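Local coordinates for adenylate cyclase-like protein (Chlamydia trachomatis, PDB 4QO6) that forms part of the inner-membrane ring of the type III secretion system as a structural protein, here represented by its extended periplasmic region, at residues I100-G105 against D131-I136; S151-V156 against G169-K174. One frame throughout, in Å; residues are numbered along the deposited sequence. Where two conformers were deposited one is given.

How the contacts relate
The periplasmic region of CdsD illustrates how an elongated protein can be built from small alpha-beta domains set in a row, and the two contacts sample successive ones. Contact 1 is the parallel strand pairing of a beta-alpha-beta unit in the middle of the chain; contact 2, between residues 151-156 and 169-174, packs a helix-to-strand loop against another three-stranded sheet. Their centres lie about 35 Å apart and their nearest atoms about 17 Å, so they do not touch. Helix 137-150 follows strand 130-136 of contact 1 and leads to the loop of contact 2. An isopropanol molecule, probably from crystallisation, lies close to the D131 side chain of contact 1.

Contact 1 of 2, residues I100-G105 against D131-I136; sequences IFVISG and DNKVII
V102 and I103 pair with D131 and N132 as parallel strands, the two strands of a beta-alpha-beta crossover whose connection includes helix 110-123. D131 N binds F101 O at 2.6 Å, I103 N returns the bond to D131 O, and K133 N meets I103 O at 2.9 Å, the zigzag expected of parallel pairing. Beyond this the second strand is broken. N132 OD1 accepts from V134 N to make an Asx turn, with the donor 55° out of the amide's carbonyl plane. Pairing resumes where I135 N reaches G105 O.

K133 can be followed outward. Its CB rests 3.6 Å from I103 O; CG, anti to the carbonyl carbon (chi1 -65°), turns back along the strand so that CG and CD both pass V102 CG1. A bend at chi4 then brings NZ to D131 OD2 at 3.3 Å, a salt bridge whose hydrogen bond is weak; NZ also lies 4.0 Å from V102 CG1. The aliphatic chain thus passes obliquely by V102. On the other face I103 is buried, reaching L82 of helix 71-83, and its CG1 meets V134 CG2 at 4.0 Å. At the break, a water accepts from G105 N and donates to K133 O.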
loop_
_atom_site.group_PDB
_atom_site.type_symbol
_atom_site.label_atom_id
_atom_site.label_comp_id
_atom_site.label_asym_id
_atom_site.label_seq_id
_atom_site.Cartn_x
_atom_site.Cartn_y
_atom_site.Cartn_z
ATOM N N ILE A 100 -3.168 13.137 3.491
ATOM C CA ILE A 100 -2.732 12.144 2.493
ATOM C C ILE A 100 -3.266 10.784 2.934
ATOM O O ILE A 100 -2.945 10.341 4.056
ATOM C CB ILE A 100 -1.189 11.968 2.404
ATOM C CG1 ILE A 100 -0.423 13.284 2.177
ATOM C CG2 ILE A 100 -0.833 11.022 1.278
ATOM C CD1 ILE A 100 -0.786 14.033 0.914
ATOM N N PHE A 101 -4.060 10.136 2.054
ATOM C CA PHE A 101 -4.567 8.780 2.299
ATOM C C PHE A 101 -3.938 7.787 1.295
ATOM O O PHE A 101 -3.783 8.107 0.108
ATOM C CB PHE A 101 -6.106 8.722 2.196
ATOM C CG PHE A 101 -6.797 9.548 3.244
ATOM C CD1 PHE A 101 -6.965 9.064 4.524
ATOM C CD2 PHE A 101 -7.146 10.819 2.991
ATOM C CE1 PHE A 101 -7.540 9.816 5.500
ATOM C CE2 PHE A 101 -7.766 11.565 3.947
ATOM C CZ PHE A 101 -7.945 11.068 5.201
ATOM N N VAL A 102 -3.614 6.581 1.794
ATOM C CA VAL A 102 -2.933 5.541 1.046
ATOM C C VAL A 102 -3.734 4.252 1.174
ATOM O O VAL A 102 -4.064 3.844 2.283
ATOM C CB VAL A 102 -1.528 5.277 1.604
ATOM C CG1 VAL A 102 -0.858 4.130 0.849
ATOM C CG2 VAL A 102 -0.660 6.536 1.501
ATOM N N ILE A 103 -4.079 3.649 0.043
ATOM C CA ILE A 103 -4.870 2.419 0.001
ATOM C C ILE A 103 -3.914 1.319 -0.499
ATOM O O ILE A 103 -3.240 1.496 -1.532
ATOM C CB ILE A 103 -6.148 2.566 -0.901
ATOM C CG1 ILE A 103 -6.979 1.283 -0.934
ATOM C CG2 ILE A 103 -5.828 2.900 -2.340
ATOM C CD1 ILE A 103 -7.990 1.247 0.170
ATOM N N SER A 104 -3.873 0.176 0.200
ATOM C CA SER A 104 -2.844 -0.831 -0.088
ATOM C C SER A 104 -3.394 -2.211 0.094
ATOM O O SER A 104 -4.424 -2.369 0.711
ATOM C CB SER A 104 -1.609 -0.614 0.815
ATOM O OG SER A 104 -2.002 -0.836 2.144
ATOM N N GLY A 105 -2.657 -3.193 -0.427
ATOM C CA GLY A 105 -3.002 -4.625 -0.416
ATOM C C GLY A 105 -2.933 -5.237 -1.818
ATOM O O GLY A 105 -2.411 -4.608 -2.736
ATOM N N ASP A 131 -3.766 8.180 -2.496
ATOM C CA ASP A 131 -2.685 7.523 -3.241
ATOM C C ASP A 131 -2.945 6.011 -3.343
ATOM O O ASP A 131 -3.101 5.311 -2.332
ATOM C CB ASP A 131 -1.331 7.740 -2.517
ATOM C CG ASP A 131 -0.133 7.187 -3.302
ATOM O OD1 ASP A 131 -0.209 7.054 -4.545
ATOM O OD2 ASP A 131 0.919 6.897 -2.694
ATOM N N ASN A 132 -2.913 5.478 -4.549
ATOM C CA ASN A 132 -3.248 4.100 -4.722
ATOM C C ASN A 132 -2.036 3.220 -4.854
ATOM O O ASN A 132 -1.334 3.334 -5.822
ATOM C CB ASN A 132 -4.114 3.877 -5.940
ATOM C CG ASN A 132 -4.127 2.429 -6.327
ATOM O OD1 ASN A 132 -4.470 1.560 -5.515
ATOM N ND2 ASN A 132 -3.674 2.144 -7.532
ATOM N N LYS A 133 -1.840 2.305 -3.898
ATOM C CA LYS A 133 -0.729 1.398 -3.894
ATOM C C LYS A 133 -1.135 -0.059 -3.956
ATOM O O LYS A 133 -0.334 -0.946 -3.745
ATOM C CB LYS A 133 0.137 1.639 -2.654
ATOM C CG LYS A 133 0.776 3.004 -2.656
ATOM C CD LYS A 133 2.057 2.953 -1.827
ATOM C CE LYS A 133 2.861 4.239 -1.912
ATOM N NZ LYS A 133 2.704 5.031 -0.659
ATOM N N VAL A 134 -2.367 -0.336 -4.325
ATOM C CA VAL A 134 -2.800 -1.696 -4.402
ATOM C C VAL A 134 -2.012 -2.440 -5.488
ATOM O O VAL A 134 -1.779 -1.897 -6.572
ATOM C CB VAL A 134 -4.325 -1.748 -4.673
ATOM C CG1 VAL A 134 -4.768 -3.173 -4.959
ATOM C CG2 VAL A 134 -5.062 -1.203 -3.458
ATOM N N ILE A 135 -1.621 -3.678 -5.198
ATOM C CA ILE A 135 -0.887 -4.517 -6.146
ATOM C C ILE A 135 -1.887 -5.438 -6.933
ATOM O O ILE A 135 -2.696 -6.129 -6.315
ATOM C CB ILE A 135 0.138 -5.393 -5.394
ATOM C CG1 ILE A 135 1.047 -4.587 -4.432
ATOM C CG2 ILE A 135 1.005 -6.198 -6.371
ATOM C CD1 ILE A 135 2.150 -3.830 -5.091
ATOM N N ILE A 136 -1.827 -5.482 -8.274
ATOM C CA ILE A 136 -2.706 -6.424 -9.046
ATOM C C ILE A 136 -1.953 -7.741 -9.346
ATOM O O ILE A 136 -0.932 -7.735 -10.015
ATOM C CB ILE A 136 -3.221 -5.820 -10.377
ATOM C CG1 ILE A 136 -3.851 -4.428 -10.167
ATOM C CG2 ILE A 136 -4.225 -6.753 -11.052
ATOM C CD1 ILE A 136 -4.899 -4.381 -9.074
HETATM O O HOH W 1 0.048 -2.288 -1.671
#

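Contact 2 of 2, residues S151-V156 against G169-K174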
loop_
_atom_site.group_PDB
_atom_site.type_symbol
_atom_site.label_atom_id
_atom_site.label_comp_id
_atom_site.label_asym_id
_atom_site.label_seq_id
_atom_site.Cartn_x
_atom_site.Cartn_y
_atom_site.Cartn_z
ATOM N N SER A 151 15.293 -14.770 -19.340
ATOM C CA SER A 151 16.465 -15.391 -18.794
ATOM C C SER A 151 16.751 -16.808 -19.331
ATOM O O SER A 151 17.773 -17.356 -19.012
ATOM C CB SER A 151 16.350 -15.412 -17.279
ATOM O OG SER A 151 17.010 -14.280 -16.738
ATOM N N GLY A 152 15.871 -17.366 -20.137
ATOM C CA GLY A 152 16.012 -18.724 -20.638
ATOM C C GLY A 152 15.226 -19.800 -19.863
ATOM O O GLY A 152 15.573 -20.991 -19.953
ATOM N N PHE A 153 14.153 -19.404 -19.146
ATOM C CA PHE A 153 13.450 -20.303 -18.231
ATOM C C PHE A 153 11.955 -20.331 -18.463
ATOM O O PHE A 153 11.159 -20.224 -17.530
ATOM C CB PHE A 153 13.781 -19.941 -16.775
ATOM C CG PHE A 153 15.213 -20.262 -16.377
ATOM C CD1 PHE A 153 15.676 -21.575 -16.392
ATOM C CD2 PHE A 153 16.095 -19.255 -15.944
ATOM C CE1 PHE A 153 17.009 -21.871 -16.015
ATOM C CE2 PHE A 153 17.421 -19.542 -15.573
ATOM C CZ PHE A 153 17.872 -20.869 -15.592
ATOM N N ALA A 154 11.565 -20.571 -19.708
ATOM C CA ALA A 154 10.161 -20.521 -20.102
ATOM C C ALA A 154 9.108 -21.663 -19.941
ATOM O O ALA A 154 7.945 -21.291 -19.942
ATOM C CB ALA A 154 10.097 -20.040 -21.555
ATOM N N ASN A 155 9.318 -22.986 -19.806
ATOM C CA ASN A 155 10.246 -23.736 -18.968
ATOM C C ASN A 155 9.677 -23.754 -17.485
ATOM O O ASN A 155 8.814 -24.584 -17.156
ATOM C CB ASN A 155 11.684 -23.243 -19.143
ATOM C CG ASN A 155 12.711 -24.265 -18.738
ATOM O OD1 ASN A 155 12.372 -25.372 -18.323
ATOM N ND2 ASN A 155 13.991 -23.890 -18.834
ATOM N N VAL A 156 10.117 -22.830 -16.632
ATOM C CA VAL A 156 9.585 -22.638 -15.274
ATOM C C VAL A 156 8.309 -21.799 -15.235
ATOM O O VAL A 156 8.216 -20.723 -15.887
ATOM C CB VAL A 156 10.630 -21.942 -14.416
ATOM C CG1 VAL A 156 10.133 -21.674 -12.989
ATOM C CG2 VAL A 156 11.896 -22.772 -14.429
ATOM N N GLY A 169 8.374 -26.657 -12.079
ATOM C CA GLY A 169 8.879 -27.020 -13.388
ATOM C C GLY A 169 10.167 -27.745 -13.202
ATOM O O GLY A 169 10.437 -28.292 -12.119
ATOM N N TYR A 170 10.965 -27.746 -14.267
ATOM C CA TYR A 170 12.220 -28.505 -14.317
ATOM C C TYR A 170 13.335 -27.671 -14.936
ATOM O O TYR A 170 13.089 -26.973 -15.873
ATOM C CB TYR A 170 12.030 -29.749 -15.173
ATOM C CG TYR A 170 10.958 -30.709 -14.731
ATOM C CD1 TYR A 170 11.237 -31.731 -13.825
ATOM C CD2 TYR A 170 9.703 -30.643 -15.275
ATOM C CE1 TYR A 170 10.267 -32.638 -13.438
ATOM C CE2 TYR A 170 8.715 -31.527 -14.897
ATOM C CZ TYR A 170 8.988 -32.525 -13.990
ATOM O OH TYR A 170 7.971 -33.382 -13.638
ATOM N N ILE A 171 14.538 -27.732 -14.403
ATOM C CA ILE A 171 15.713 -27.125 -15.060
ATOM C C ILE A 171 16.848 -28.136 -15.297
ATOM O O ILE A 171 16.946 -29.159 -14.592
ATOM C CB ILE A 171 16.300 -25.900 -14.317
ATOM C CG1 ILE A 171 16.783 -26.251 -12.921
ATOM C CG2 ILE A 171 15.313 -24.749 -14.306
ATOM C CD1 ILE A 171 17.721 -25.227 -12.323
ATOM N N ASN A 172 17.692 -27.802 -16.279
ATOM C CA ASN A 172 18.853 -28.586 -16.694
ATOM C C ASN A 172 19.891 -28.440 -15.610
ATOM O O ASN A 172 20.059 -27.335 -15.131
ATOM C CB ASN A 172 19.365 -27.994 -18.018
ATOM C CG ASN A 172 20.458 -28.814 -18.660
ATOM O OD1 ASN A 172 21.591 -28.856 -18.176
ATOM N ND2 ASN A 172 20.133 -29.441 -19.783
ATOM N N ASN A 173 20.600 -29.512 -15.250
ATOM C CA ASN A 173 21.512 -29.456 -14.076
ATOM C C ASN A 173 22.610 -28.415 -14.209
ATOM O O ASN A 173 22.934 -27.719 -13.249
ATOM C CB ASN A 173 22.179 -30.800 -13.775
ATOM C CG ASN A 173 22.554 -30.946 -12.304
ATOM O OD1 ASN A 173 23.652 -30.578 -11.890
ATOM N ND2 ASN A 173 21.637 -31.477 -11.513
ATOM N N LYS A 174 23.160 -28.301 -15.410
ATOM C CA LYS A 174 24.087 -27.224 -15.717
ATOM C C LYS A 174 23.590 -25.870 -15.209
ATOM O O LYS A 174 24.385 -25.105 -14.670
ATOM C CB LYS A 174 24.345 -27.149 -17.228
ATOM C CG LYS A 174 25.149 -28.331 -17.765
ATOM C CD LYS A 174 25.279 -28.348 -19.287
ATOM C CE LYS A 174 24.128 -29.070 -19.994
ATOM N NZ LYS A 174 23.066 -28.138 -20.464
HETATM O O HOH W 2 9.014 -27.419 -16.817
#
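With chi1 of -70°, F153 holds its ring anti to its own carbonyl carbon and extends it to I171, where chi1 of 61° sets CG1 between the backbone N and the carbonyl carbon and leaves CG2 anti to the carbonyl carbon, directed at the loop. That one methyl carries the apolar contact. It approaches the F153 ring obliquely, 3.8 Å from CE1 and equally near CD1, and on another flank meets V156 CG2 at 3.9 Å. A backbone bond from V156 N to F153 O draws the loop into a tight turn, and it offers a phenyl and a valine branch to the same methyl.

A water links the two backbones: it donates to N155 O at 2.9 Å and accepts from Y170 N. G169 comes close beside V156, their CA atoms 4.8 Å apart. Behind the apolar cluster lies helix 176-187, where F179 sets its ring edge-to-face with F153. At the loop's start, G152 ends helix 137-150 in a Schellman motif. The whole is a helix-to-strand connection closing over the hydrophobic layer between helices and a mixed three-stranded sheet, consistent with the alpha-beta sandwich of a BON domain.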